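Local coordinates for phosphoenolpyruvate-protein phosphotransferase (PDB 3TRC) that probably transfers phosphate from phosphoenolpyruvate to a histidine of a partner protein, and is represented here by its GAF domain, at residues 22-25 with 26-30; 159-162 with 163-167; 12-15 with 16-20; 152-155 with 156-160. All blocks are in the same frame, centred on the assembly; numbering follows the deposited sequence.

How the contacts relate
The four contacts are short local ones, about two turns long, on three helices of the GAF domain. Along the chain, contact 3 comes first, near the end of helix 3-19. Contact 1 follows, opening helix 23-37. Contacts 4 and 2 come last, consecutive on helix 142-164 and sharing Ile-159 and Ala-160. Contact 1 touches the other three, its centre about 9 Å from that of contact 3, 11 Å from contact 4 and 13 Å from contact 2. Contacts 3 and 4 also touch, through Asn-18 and His-154, while contacts 2 and 3 lie farthest apart, about 18 Å between centres. Helix 142-164 bears on the sheet and, with helix 3-19, on the second subunit.

Contact 1. Residues 22-25 with 26-30; sequences NLEQ and ALKLV
Leu-23 and Leu-27 meet one helical turn apart, with CD1 of Leu-23 3.9 Å from CD2 of Leu-27 as the two side chains cross obliquely. CG of Leu-27 stands anti to its own carbonyl carbon (chi1 -57°), which leans it back over the preceding turn, 3.2 Å from Leu-23 O. That carbonyl oxygen also accepts the amide of Leu-27, at 2.9 Å from Leu-27 N. On the next flank, the aliphatic CE of Lys-28, not its ammonium, lies against Glu-24, 3.3 Å from OE2 of Glu-24. The charged atoms, Lys-28 NZ and Glu-24 OE2, are 4.5 Å apart, beyond a salt bridge, and NZ instead makes a weak hydrogen bond to Met-58 O.

These turns open helix 23-37 of the GAF domain, and Asn-22 is its N-cap. OD1 of Asn-22 accepts from Gln-25 N at 2.8 Å, with an N-H...O angle of 161°, while the backbone oxygen of Asn-22 takes the amide of Ala-26 at 3.2 Å from Ala-26 N. Farther out, Leu-23 rests on Ala-162 of helix 142-164. Leu-27 faces Leu-45 and Ile-47 of strand 42-49, and Leu-29 turns to Glu-16 of helix 3-19.

Contact 2. Residues 159-162 with 163-167; sequences IAHA and RAKGA
Lys-165 folds back over His-161, four residues earlier, where helix 142-164 ends. Its CB lies 3.5 Å from His-161 O. CG comes next, 3.4 Å from the same oxygen, and also covers one face of the imidazole: Lys-165 CG is 4.1 Å from the centroid of the His-161 ring and 21° off the ring normal, a CH-pi contact offset toward the rim. A bend at chi2 (-75°) then carries the chain along the ring, bringing CE of Lys-165 3.8 Å from NE2 of His-161. At the tip, NZ of Lys-165 is 4.0 Å from NE2 of His-161 and lies close to the like-charged Lys-165 NZ of the second subunit.

The backbone beneath forms a Schellman motif, with Gly-166 at positive phi (79°). Its two bonds run from Ala-167 N to Ala-162 O, at 2.8 Å, and from Gly-166 N to Arg-163 O, at 3.1 Å. Lys-165 N adds a longer bond to Ala-162 O, 3.3 Å, from above the carbonyl plane on the face opposite Ala-167 N; its bond to His-161 O is weak.

Across the dimer interface, the ring of His-161 meets that of His-161 of the second subunit nearly at right angles. Toward the domain core, Ile-159 packs on Leu-23 of helix 23-37 and on Ile-47 of strand 42-49, and Ala-160 on Leu-127 of strand 125-134.

Contact 3. Residues 12-15 with 16-20; sequences QITQ and EVNAA
Ile-13 and Val-17 form the tightly packed flank of this helical turn. Val-17 holds its CG2 anti to its carbonyl carbon, which presses this methyl against the previous turn, 3.2 Å from Ile-13 O. The amide of Val-17 bonds to the same oxygen, at 2.8 Å from Val-17 N with an N-H...O angle of 162°. The two side chains lie side by side and point the same way, with CG1 of Ile-13, in one of its two deposited conformers, 4.0 Å from CG2 of Val-17. Thr-14 and Asn-18 are linked through the backbone, Asn-18 N to Thr-14 O at 3.1 Å, and OG1 of Thr-14 is hydrogen-bonded to Leu-10 O, one turn back. Thr-14 and Asn-18 both pack on His-154 of helix 142-164 and on Ile-153 of the second subunit. This side of helix 3-19 in the GAF domain also meets Val-30 of helix 23-37, through Val-17.

The other flank is looser and nearer solvent. Gln-12 bends at chi2 (74°) to bring NE2 over to the extended Glu-16, but the hydrogen bond from Gln-12 NE2 to Glu-16 OE2 is weak, at 3.3 Å, and the amide and carboxylate planes are turned 64° apart. Near the end of the helix, the bond from Ala-19 N to Gln-15 O is weak too.

Glu-16 has a stronger partner outside the turn, a salt bridge from OE1 to Arg-33 NE of helix 23-37. That pairing would tend to keep the carboxylate ionised, and the weak bond from Gln-12 supplements the other bonding of OE2.

Contact 4. Residues 152-155 with 156-160; sequences AIHL and AAEIA
His-154 and Glu-158 are brought together by the first torsion of each and a bend at chi2 of Glu-158. The imidazole CG stands opposite the backbone nitrogen of His-154 (chi1 -160°), while CG of Glu-158 lies anti to its own carbonyl carbon and the chain folds at chi2 (-66°), turning the carboxylate back toward the ring. The two side chains run side by side in the same direction. OE2 of Glu-158 comes to 3.4 Å from CE1 of His-154 and 3.8 Å from ND1 of His-154. Ring and carboxylate planes are almost perpendicular, 87° apart, and the oxygen approaches the ring obliquely. Asn-18 and Thr-14 of helix 3-19 also pack on the His-154 ring. Nearer the backbone, CG of Glu-158 is 3.2 Å from His-154 O, which accepts the amide of Glu-158 in the carbonyl plane, 3.0 Å from Glu-158 N.

This is the middle of helix 142-164, which in the GAF fold packs against the antiparallel sheet. Ala-156 bears on Ile-120 of strand 114-122, its CB lying 3.5 Å from Ala-152 O of the preceding turn. Leu-155 reaches Leu-45 of strand 42-49 and Val-30 of helix 23-37. Its carbonyl is shielded by the next turn, since CG1 of Ile-159 sits 3.2 Å from Leu-155 O, and the amide of Ile-159 bonds to that oxygen at 2.9 Å from Ile-159 N. On a separate flank, Ile-153 and Ala-157 pack on Asn-18 of the second subunit.

Contact 1. Residues 22-25 with 26-30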
ATOM      1  N   ASN A  22       5.744  12.545  10.101  1.00 19.05           N
ATOM      2  CA  ASN A  22       4.948  13.603   9.486  1.00 16.84           C
ATOM      3  C   ASN A  22       4.945  13.468   7.970  1.00 15.56           C
ATOM      4  O   ASN A  22       5.651  12.621   7.420  1.00 17.75           O
ATOM      5  CB  ASN A  22       5.447  14.991   9.902  1.00 17.41           C
ATOM      6  CG  ASN A  22       6.899  15.217   9.540  1.00 19.00           C
ATOM      7  OD1 ASN A  22       7.261  15.219   8.364  1.00 19.81           O
ATOM      8  ND2 ASN A  22       7.741  15.418  10.553  1.00 19.28           N
ATOM      9  N   LEU A  23       4.145  14.297   7.301  1.00 15.35           N
ATOM     10  CA  LEU A  23       4.000  14.210   5.856  1.00 17.19           C
ATOM     11  C   LEU A  23       5.310  14.505   5.143  1.00 15.50           C
ATOM     12  O   LEU A  23       5.693  13.785   4.226  1.00 14.64           O
ATOM     13  CB  LEU A  23       2.927  15.172   5.350  1.00 17.35           C
ATOM     14  CG  LEU A  23       2.730  15.143   3.826  1.00 20.06           C
ATOM     15  CD1 LEU A  23       2.233  13.778   3.365  1.00 21.02           C
ATOM     16  CD2 LEU A  23       1.780  16.233   3.387  1.00 22.89           C
ATOM     17  N   GLU A  24       5.994  15.566   5.561  1.00 16.10           N
ATOM     18  CA  GLU A  24       7.231  15.963   4.897  1.00 18.49           C
ATOM     19  C   GLU A  24       8.237  14.816   4.891  1.00 18.19           C
ATOM     20  O   GLU A  24       8.890  14.555   3.881  1.00 17.63           O
ATOM     21  CB  GLU A  24       7.838  17.197   5.565  1.00 22.67           C
ATOM     22  CG  GLU A  24       9.199  17.583   5.016  1.00 30.49           C
ATOM     23  CD  GLU A  24       9.891  18.638   5.858  1.00 39.37           C
ATOM     24  OE1 GLU A  24       9.190  19.406   6.553  1.00 42.05           O
ATOM     25  OE2 GLU A  24      11.141  18.692   5.831  1.00 41.67           O
ATOM     26  N   GLN A  25       8.355  14.129   6.023  1.00 16.48           N
ATOM     27  CA  GLN A  25       9.274  13.008   6.116  1.00 17.68           C
ATOM     28  C   GLN A  25       8.854  11.865   5.196  1.00 18.64           C
ATOM     29  O   GLN A  25       9.703  11.208   4.595  1.00 18.70           O
ATOM     30  CB  GLN A  25       9.401  12.523   7.562  1.00 23.36           C
ATOM     31  CG  GLN A  25      10.406  13.302   8.372  1.00 31.71           C
ATOM     32  CD  GLN A  25      11.816  13.148   7.833  1.00 35.64           C
ATOM     33  OE1 GLN A  25      12.365  14.067   7.229  1.00 38.92           O
ATOM     34  NE2 GLN A  25      12.404  11.977   8.043  1.00 38.12           N
ATOM     35  N   ALA A  26       7.551  11.629   5.083  1.00 15.79           N
ATOM     36  CA  ALA A  26       7.066  10.562   4.210  1.00 15.77           C
ATOM     37  C   ALA A  26       7.404  10.861   2.757  1.00 17.74           C
ATOM     38  O   ALA A  26       7.858   9.985   2.023  1.00 18.71           O
ATOM     39  CB  ALA A  26       5.571  10.360   4.377  1.00 18.07           C
ATOM     40  N   LEU A  27       7.185  12.105   2.348  1.00 14.74           N
ATOM     41  CA  LEU A  27       7.443  12.501   0.971  1.00 14.93           C
ATOM     42  C   LEU A  27       8.930  12.406   0.659  1.00 15.33           C
ATOM     43  O   LEU A  27       9.324  11.925  -0.402  1.00 16.07           O
ATOM     44  CB  LEU A  27       6.949  13.930   0.725  1.00 15.79           C
ATOM     45  CG  LEU A  27       5.465  14.176   1.012  1.00 19.84           C
ATOM     46  CD1 LEU A  27       5.072  15.602   0.636  1.00 22.14           C
ATOM     47  CD2 LEU A  27       4.609  13.166   0.277  1.00 23.69           C
ATOM     48  N   LYS A  28       9.758  12.864   1.590  1.00 17.19           N
ATOM     49  CA  LYS A  28      11.197  12.884   1.351  1.00 19.72           C
ATOM     50  C   LYS A  28      11.743  11.463   1.287  1.00 18.43           C
ATOM     51  O   LYS A  28      12.661  11.168   0.522  1.00 19.57           O
ATOM     52  CB  LYS A  28      11.912  13.715   2.416  1.00 22.61           C
ATOM     53  CG  LYS A  28      11.438  15.160   2.435  1.00 28.03           C
ATOM     54  CD  LYS A  28      12.452  16.104   3.049  1.00 34.49           C
ATOM     55  CE  LYS A  28      12.018  17.546   2.821  1.00 35.37           C
ATOM     56  NZ  LYS A  28      11.495  17.745   1.432  1.00 35.96           N
ATOM     57  N   LEU A  29      11.152  10.583   2.086  1.00 17.13           N
ATOM     58  CA  LEU A  29      11.538   9.182   2.131  1.00 23.34           C
ATOM     59  C   LEU A  29      11.237   8.522   0.793  1.00 20.86           C
ATOM     60  O   LEU A  29      12.060   7.792   0.235  1.00 17.30           O
ATOM     61  CB  LEU A  29      10.757   8.502   3.258  1.00 30.11           C
ATOM     62  CG  LEU A  29      10.730   7.001   3.515  1.00 35.62           C
ATOM     63  CD1 LEU A  29      10.073   6.772   4.868  1.00 37.30           C
ATOM     64  CD2 LEU A  29       9.982   6.255   2.425  1.00 32.42           C
ATOM     65  N   VAL A  30      10.047   8.801   0.275  1.00 17.83           N
ATOM     66  CA  VAL A  30       9.594   8.219  -0.980  1.00 16.22           C
ATOM     67  C   VAL A  30      10.479   8.579  -2.181  1.00 14.94           C
ATOM     68  O   VAL A  30      10.877   7.699  -2.938  1.00 14.44           O
ATOM     69  CB  VAL A  30       8.114   8.566  -1.241  1.00 16.36           C
ATOM     70  CG1 VAL A  30       7.709   8.178  -2.652  1.00 17.43           C
ATOM     71  CG2 VAL A  30       7.230   7.874  -0.202  1.00 16.96           C
TER

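Contact 2. Residues 159-162 with 163-167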
ATOM      1  N   ILE A 159      -1.375  12.704   2.008  1.00 15.04           N
ATOM      2  CA  ILE A 159      -1.618  14.117   1.768  1.00 12.63           C
ATOM      3  C   ILE A 159      -3.013  14.546   2.239  1.00 17.33           C
ATOM      4  O   ILE A 159      -3.175  15.588   2.878  1.00 16.04           O
ATOM      5  CB  ILE A 159      -1.423  14.462   0.281  1.00 14.97           C
ATOM      6  CG1 ILE A 159       0.023  14.153  -0.125  1.00 13.70           C
ATOM      7  CG2 ILE A 159      -1.796  15.917   0.008  1.00 15.13           C
ATOM      8  CD1 ILE A 159       0.312  14.315  -1.615  1.00 16.85           C
ATOM      9  N   ALA A 160      -4.017  13.737   1.928  1.00 13.89           N
ATOM     10  CA  ALA A 160      -5.377  14.045   2.357  1.00 14.91           C
ATOM     11  C   ALA A 160      -5.478  14.105   3.878  1.00 15.65           C
ATOM     12  O   ALA A 160      -6.170  14.961   4.436  1.00 18.96           O
ATOM     13  CB  ALA A 160      -6.357  13.030   1.791  1.00 17.70           C
ATOM     14  N   HIS A 161      -4.784  13.192   4.552  1.00 14.77           N
ATOM     15  CA  HIS A 161      -4.826  13.137   6.007  1.00 18.59           C
ATOM     16  C   HIS A 161      -4.166  14.376   6.606  1.00 21.15           C
ATOM     17  O   HIS A 161      -4.689  14.972   7.546  1.00 20.26           O
ATOM     18  CB  HIS A 161      -4.150  11.862   6.519  1.00 24.62           C
ATOM     19  CG  HIS A 161      -4.169  11.723   8.009  1.00 32.36           C
ATOM     20  ND1 HIS A 161      -3.028  11.795   8.779  1.00 38.71           N
ATOM     21  CD2 HIS A 161      -5.193  11.525   8.873  1.00 34.14           C
ATOM     22  CE1 HIS A 161      -3.346  11.641  10.053  1.00 39.79           C
ATOM     23  NE2 HIS A 161      -4.654  11.475  10.136  1.00 37.75           N
ATOM     24  N   ALA A 162      -3.020  14.761   6.050  1.00 22.11           N
ATOM     25  CA  ALA A 162      -2.324  15.967   6.490  1.00 20.42           C
ATOM     26  C   ALA A 162      -3.201  17.206   6.331  1.00 20.69           C
ATOM     27  O   ALA A 162      -3.265  18.050   7.226  1.00 22.22           O
ATOM     28  CB  ALA A 162      -1.025  16.140   5.719  1.00 18.69           C
ATOM     29  N   ARG A 163      -3.871  17.312   5.187  0.52 18.80           N
ATOM     30  CA  ARG A 163      -4.774  18.426   4.932  0.52 19.96           C
ATOM     31  C   ARG A 163      -5.919  18.447   5.937  0.52 21.93           C
ATOM     32  O   ARG A 163      -6.266  19.497   6.479  0.52 23.20           O
ATOM     33  CB  ARG A 163      -5.322  18.361   3.505  0.52 20.08           C
ATOM     34  CG  ARG A 163      -4.277  18.629   2.445  0.52 21.69           C
ATOM     35  CD  ARG A 163      -4.893  18.995   1.108  0.52 25.74           C
ATOM     36  NE  ARG A 163      -4.053  19.951   0.394  0.52 29.97           N
ATOM     37  CZ  ARG A 163      -3.748  19.870  -0.896  0.52 34.52           C
ATOM     38  NH1 ARG A 163      -4.213  18.872  -1.632  0.52 38.36           N
ATOM     39  NH2 ARG A 163      -2.973  20.791  -1.451  0.52 32.66           N
ATOM     40  N   ALA A 164      -6.495  17.277   6.188  1.00 22.32           N
ATOM     41  CA  ALA A 164      -7.637  17.158   7.093  1.00 24.56           C
ATOM     42  C   ALA A 164      -7.277  17.476   8.541  1.00 25.92           C
ATOM     43  O   ALA A 164      -8.153  17.790   9.348  1.00 24.92           O
ATOM     44  CB  ALA A 164      -8.252  15.766   6.992  1.00 21.55           C
ATOM     45  N   LYS A 165      -5.991  17.384   8.866  1.00 27.55           N
ATOM     46  CA  LYS A 165      -5.513  17.661  10.218  1.00 32.96           C
ATOM     47  C   LYS A 165      -5.021  19.098  10.362  1.00 33.13           C
ATOM     48  O   LYS A 165      -4.611  19.515  11.444  1.00 37.03           O
ATOM     49  CB  LYS A 165      -4.392  16.689  10.597  1.00 38.08           C
ATOM     50  CG  LYS A 165      -4.874  15.280  10.905  1.00 46.09           C
ATOM     51  CD  LYS A 165      -5.549  15.231  12.268  1.00 54.34           C
ATOM     52  CE  LYS A 165      -6.278  13.916  12.494  1.00 60.00           C
ATOM     53  NZ  LYS A 165      -7.511  13.821  11.663  1.00 62.31           N
ATOM     54  N   GLY A 166      -5.052  19.846   9.265  1.00 31.12           N
ATOM     55  CA  GLY A 166      -4.592  21.222   9.269  1.00 30.99           C
ATOM     56  C   GLY A 166      -3.081  21.332   9.211  1.00 33.52           C
ATOM     57  O   GLY A 166      -2.516  22.389   9.492  1.00 37.08           O
ATOM     58  N   ALA A 167      -2.425  20.240   8.829  1.00 30.05           N
ATOM     59  CA  ALA A 167      -0.966  20.179   8.821  1.00 32.86           C
ATOM     60  C   ALA A 167      -0.344  20.714   7.532  1.00 35.13           C
ATOM     61  O   ALA A 167       0.869  20.657   7.357  1.00 37.52           O
ATOM     62  CB  ALA A 167      -0.495  18.756   9.091  1.00 31.78           C
TER

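Contact 3. Residues 12-15 with 16-20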
ATOM      1  N   GLN A  12       8.492  -2.791   1.975  1.00 28.58           N
ATOM      2  CA  GLN A  12       9.405  -2.006   2.803  1.00 28.19           C
ATOM      3  C   GLN A  12       9.038  -0.521   2.861  1.00 27.63           C
ATOM      4  O   GLN A  12       9.080   0.090   3.931  1.00 25.70           O
ATOM      5  CB  GLN A  12      10.853  -2.180   2.324  1.00 31.14           C
ATOM      6  CG  GLN A  12      11.857  -1.212   2.954  1.00 31.79           C
ATOM      7  CD  GLN A  12      12.194  -1.547   4.403  1.00 34.27           C
ATOM      8  OE1 GLN A  12      11.905  -2.642   4.888  1.00 33.77           O
ATOM      9  NE2 GLN A  12      12.814  -0.599   5.098  1.00 34.95           N
ATOM     10  N   ILE A  13       8.681   0.059   1.718  0.80 25.42           N
ATOM     11  CA  ILE A  13       8.361   1.484   1.678  0.80 23.82           C
ATOM     12  C   ILE A  13       7.000   1.800   2.299  0.80 24.49           C
ATOM     13  O   ILE A  13       6.826   2.851   2.908  0.80 26.05           O
ATOM     14  CB  ILE A  13       8.437   2.061   0.251  0.80 22.05           C
ATOM     15  CG1 ILE A  13       8.337   3.583   0.290  0.80 20.71           C
ATOM     16  CG2 ILE A  13       7.331   1.489  -0.627  0.80 26.36           C
ATOM     17  CD1 ILE A  13       8.664   4.240  -1.031  0.80 25.25           C
ATOM     18  N   THR A  14       6.039   0.895   2.140  1.00 24.39           N
ATOM     19  CA  THR A  14       4.719   1.079   2.739  1.00 27.85           C
ATOM     20  C   THR A  14       4.920   1.133   4.250  1.00 30.26           C
ATOM     21  O   THR A  14       4.321   1.953   4.946  1.00 29.90           O
ATOM     22  CB  THR A  14       3.751  -0.064   2.361  1.00 28.72           C
ATOM     23  OG1 THR A  14       3.654  -0.154   0.931  1.00 27.41           O
ATOM     24  CG2 THR A  14       2.361   0.191   2.930  1.00 29.74           C
ATOM     25  N   GLN A  15       5.795   0.253   4.732  1.00 29.14           N
ATOM     26  CA  GLN A  15       6.213   0.221   6.129  1.00 33.03           C
ATOM     27  C   GLN A  15       6.812   1.553   6.566  1.00 30.37           C
ATOM     28  O   GLN A  15       6.405   2.132   7.573  1.00 29.10           O
ATOM     29  CB  GLN A  15       7.258  -0.876   6.324  1.00 37.18           C
ATOM     30  CG  GLN A  15       7.718  -1.052   7.752  1.00 43.12           C
ATOM     31  CD  GLN A  15       6.828  -2.000   8.520  1.00 49.66           C
ATOM     32  OE1 GLN A  15       5.770  -1.612   9.014  1.00 52.43           O
ATOM     33  NE2 GLN A  15       7.246  -3.258   8.615  1.00 50.27           N
ATOM     34  N   GLU A  16       7.788   2.031   5.805  1.00 27.11           N
ATOM     35  CA  GLU A  16       8.482   3.267   6.144  1.00 25.11           C
ATOM     36  C   GLU A  16       7.575   4.502   6.089  1.00 24.31           C
ATOM     37  O   GLU A  16       7.689   5.394   6.925  1.00 25.89           O
ATOM     38  CB  GLU A  16       9.718   3.458   5.256  1.00 29.35           C
ATOM     39  CG  GLU A  16      10.902   2.567   5.623  1.00 34.13           C
ATOM     40  CD  GLU A  16      12.139   2.863   4.786  1.00 40.83           C
ATOM     41  OE1 GLU A  16      11.990   3.296   3.624  1.00 41.28           O
ATOM     42  OE2 GLU A  16      13.263   2.669   5.292  1.00 44.72           O
ATOM     43  N   VAL A  17       6.675   4.550   5.110  1.00 24.66           N
ATOM     44  CA  VAL A  17       5.739   5.668   5.004  1.00 23.10           C
ATOM     45  C   VAL A  17       4.808   5.725   6.209  1.00 26.29           C
ATOM     46  O   VAL A  17       4.605   6.784   6.797  1.00 26.60           O
ATOM     47  CB  VAL A  17       4.902   5.616   3.706  1.00 23.24           C
ATOM     48  CG1 VAL A  17       3.794   6.671   3.741  1.00 22.33           C
ATOM     49  CG2 VAL A  17       5.793   5.816   2.490  1.00 23.62           C
ATOM     50  N   ASN A  18       4.246   4.582   6.586  1.00 27.03           N
ATOM     51  CA  ASN A  18       3.335   4.567   7.724  1.00 28.90           C
ATOM     52  C   ASN A  18       4.032   4.855   9.052  1.00 24.96           C
ATOM     53  O   ASN A  18       3.396   5.294  10.005  1.00 32.81           O
ATOM     54  CB  ASN A  18       2.538   3.261   7.777  1.00 31.34           C
ATOM     55  CG  ASN A  18       1.381   3.255   6.800  1.00 35.16           C
ATOM     56  OD1 ASN A  18       0.998   4.300   6.272  1.00 36.41           O
ATOM     57  ND2 ASN A  18       0.811   2.082   6.561  1.00 35.27           N
ATOM     58  N   ALA A  19       5.341   4.628   9.103  1.00 26.38           N
ATOM     59  CA  ALA A  19       6.128   4.887  10.310  1.00 25.64           C
ATOM     60  C   ALA A  19       6.688   6.310  10.360  1.00 29.72           C
ATOM     61  O   ALA A  19       7.190   6.754  11.391  1.00 31.96           O
ATOM     62  CB  ALA A  19       7.256   3.871  10.442  1.00 29.63           C
ATOM     63  N   ALA A  20       6.605   7.021   9.243  1.00 25.49           N
ATOM     64  CA  ALA A  20       7.074   8.400   9.192  1.00 21.17           C
ATOM     65  C   ALA A  20       6.296   9.270  10.174  1.00 21.61           C
ATOM     66  O   ALA A  20       5.081   9.145  10.300  1.00 19.81           O
ATOM     67  CB  ALA A  20       6.952   8.949   7.780  1.00 22.84           C
TER

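Contact 4. Residues 152-155 with 156-160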
ATOM      1  N   ALA A 152       1.348   5.783  -5.261  1.00 19.17           N
ATOM      2  CA  ALA A 152       0.685   7.083  -5.316  1.00 18.07           C
ATOM      3  C   ALA A 152      -0.662   7.090  -4.596  1.00 18.02           C
ATOM      4  O   ALA A 152      -1.103   8.129  -4.099  1.00 15.97           O
ATOM      5  CB  ALA A 152       0.512   7.539  -6.765  1.00 18.23           C
ATOM      6  N   ILE A 153      -1.329   5.942  -4.559  1.00 17.25           N
ATOM      7  CA  ILE A 153      -2.573   5.821  -3.807  1.00 19.90           C
ATOM      8  C   ILE A 153      -2.298   6.069  -2.328  1.00 21.35           C
ATOM      9  O   ILE A 153      -3.063   6.748  -1.644  1.00 20.56           O
ATOM     10  CB  ILE A 153      -3.211   4.438  -4.005  1.00 19.74           C
ATOM     11  CG1 ILE A 153      -3.522   4.235  -5.491  1.00 23.46           C
ATOM     12  CG2 ILE A 153      -4.468   4.298  -3.160  1.00 20.97           C
ATOM     13  CD1 ILE A 153      -3.946   2.838  -5.856  1.00 27.22           C
ATOM     14  N   HIS A 154      -1.187   5.525  -1.848  1.00 19.20           N
ATOM     15  CA  HIS A 154      -0.774   5.699  -0.462  1.00 20.99           C
ATOM     16  C   HIS A 154      -0.446   7.171  -0.214  1.00 17.63           C
ATOM     17  O   HIS A 154      -0.873   7.757   0.776  1.00 16.99           O
ATOM     18  CB  HIS A 154       0.447   4.816  -0.186  1.00 25.35           C
ATOM     19  CG  HIS A 154       0.692   4.526   1.262  1.00 28.22           C
ATOM     20  ND1 HIS A 154      -0.056   5.083   2.279  1.00 28.53           N
ATOM     21  CD2 HIS A 154       1.609   3.734   1.864  1.00 25.21           C
ATOM     22  CE1 HIS A 154       0.390   4.646   3.442  1.00 24.60           C
ATOM     23  NE2 HIS A 154       1.404   3.826   3.219  1.00 27.21           N
ATOM     24  N   LEU A 155       0.324   7.766  -1.123  1.00 16.43           N
ATOM     25  CA  LEU A 155       0.688   9.174  -1.008  1.00 15.21           C
ATOM     26  C   LEU A 155      -0.538  10.081  -0.981  1.00 13.64           C
ATOM     27  O   LEU A 155      -0.575  11.062  -0.237  1.00 16.78           O
ATOM     28  CB  LEU A 155       1.620   9.578  -2.149  1.00 17.88           C
ATOM     29  CG  LEU A 155       2.928   8.781  -2.204  1.00 21.65           C
ATOM     30  CD1 LEU A 155       3.770   9.224  -3.383  1.00 20.64           C
ATOM     31  CD2 LEU A 155       3.700   8.936  -0.904  1.00 26.03           C
ATOM     32  N   ALA A 156      -1.540   9.756  -1.792  1.00 14.24           N
ATOM     33  CA  ALA A 156      -2.779  10.532  -1.810  1.00 14.13           C
ATOM     34  C   ALA A 156      -3.439  10.529  -0.436  1.00 13.86           C
ATOM     35  O   ALA A 156      -3.889  11.568   0.059  1.00 15.61           O
ATOM     36  CB  ALA A 156      -3.738   9.993  -2.869  1.00 14.31           C
ATOM     37  N   ALA A 157      -3.494   9.356   0.187  1.00 15.31           N
ATOM     38  CA  ALA A 157      -4.101   9.233   1.506  1.00 17.81           C
ATOM     39  C   ALA A 157      -3.321  10.034   2.537  1.00 17.39           C
ATOM     40  O   ALA A 157      -3.903  10.691   3.395  1.00 18.63           O
ATOM     41  CB  ALA A 157      -4.184   7.768   1.926  1.00 17.61           C
ATOM     42  N   GLU A 158      -1.999   9.975   2.453  1.00 18.28           N
ATOM     43  CA  GLU A 158      -1.150  10.706   3.386  1.00 20.63           C
ATOM     44  C   GLU A 158      -1.318  12.220   3.243  1.00 16.16           C
ATOM     45  O   GLU A 158      -1.404  12.941   4.235  1.00 17.21           O
ATOM     46  CB  GLU A 158       0.310  10.282   3.218  1.00 21.27           C
ATOM     47  CG  GLU A 158       0.537   8.792   3.497  1.00 26.09           C
ATOM     48  CD  GLU A 158       0.275   8.420   4.949  1.00 33.30           C
ATOM     49  OE1 GLU A 158       0.802   9.116   5.836  1.00 33.43           O
ATOM     50  OE2 GLU A 158      -0.461   7.442   5.207  1.00 36.91           O
ATOM     51  N   ILE A 159      -1.375  12.704   2.008  1.00 15.04           N
ATOM     52  CA  ILE A 159      -1.618  14.117   1.768  1.00 12.63           C
ATOM     53  C   ILE A 159      -3.013  14.546   2.239  1.00 17.33           C
ATOM     54  O   ILE A 159      -3.175  15.588   2.878  1.00 16.04           O
ATOM     55  CB  ILE A 159      -1.423  14.462   0.281  1.00 14.97           C
ATOM     56  CG1 ILE A 159       0.023  14.153  -0.125  1.00 13.70           C
ATOM     57  CG2 ILE A 159      -1.796  15.917   0.008  1.00 15.13           C
ATOM     58  CD1 ILE A 159       0.312  14.315  -1.615  1.00 16.85           C
ATOM     59  N   ALA A 160      -4.017  13.737   1.928  1.00 13.89           N
ATOM     60  CA  ALA A 160      -5.377  14.045   2.357  1.00 14.91           C
ATOM     61  C   ALA A 160      -5.478  14.105   3.878  1.00 15.65           C
ATOM     62  O   ALA A 160      -6.170  14.961   4.436  1.00 18.96           O
ATOM     63  CB  ALA A 160      -6.357  13.030   1.791  1.00 17.70           C
TER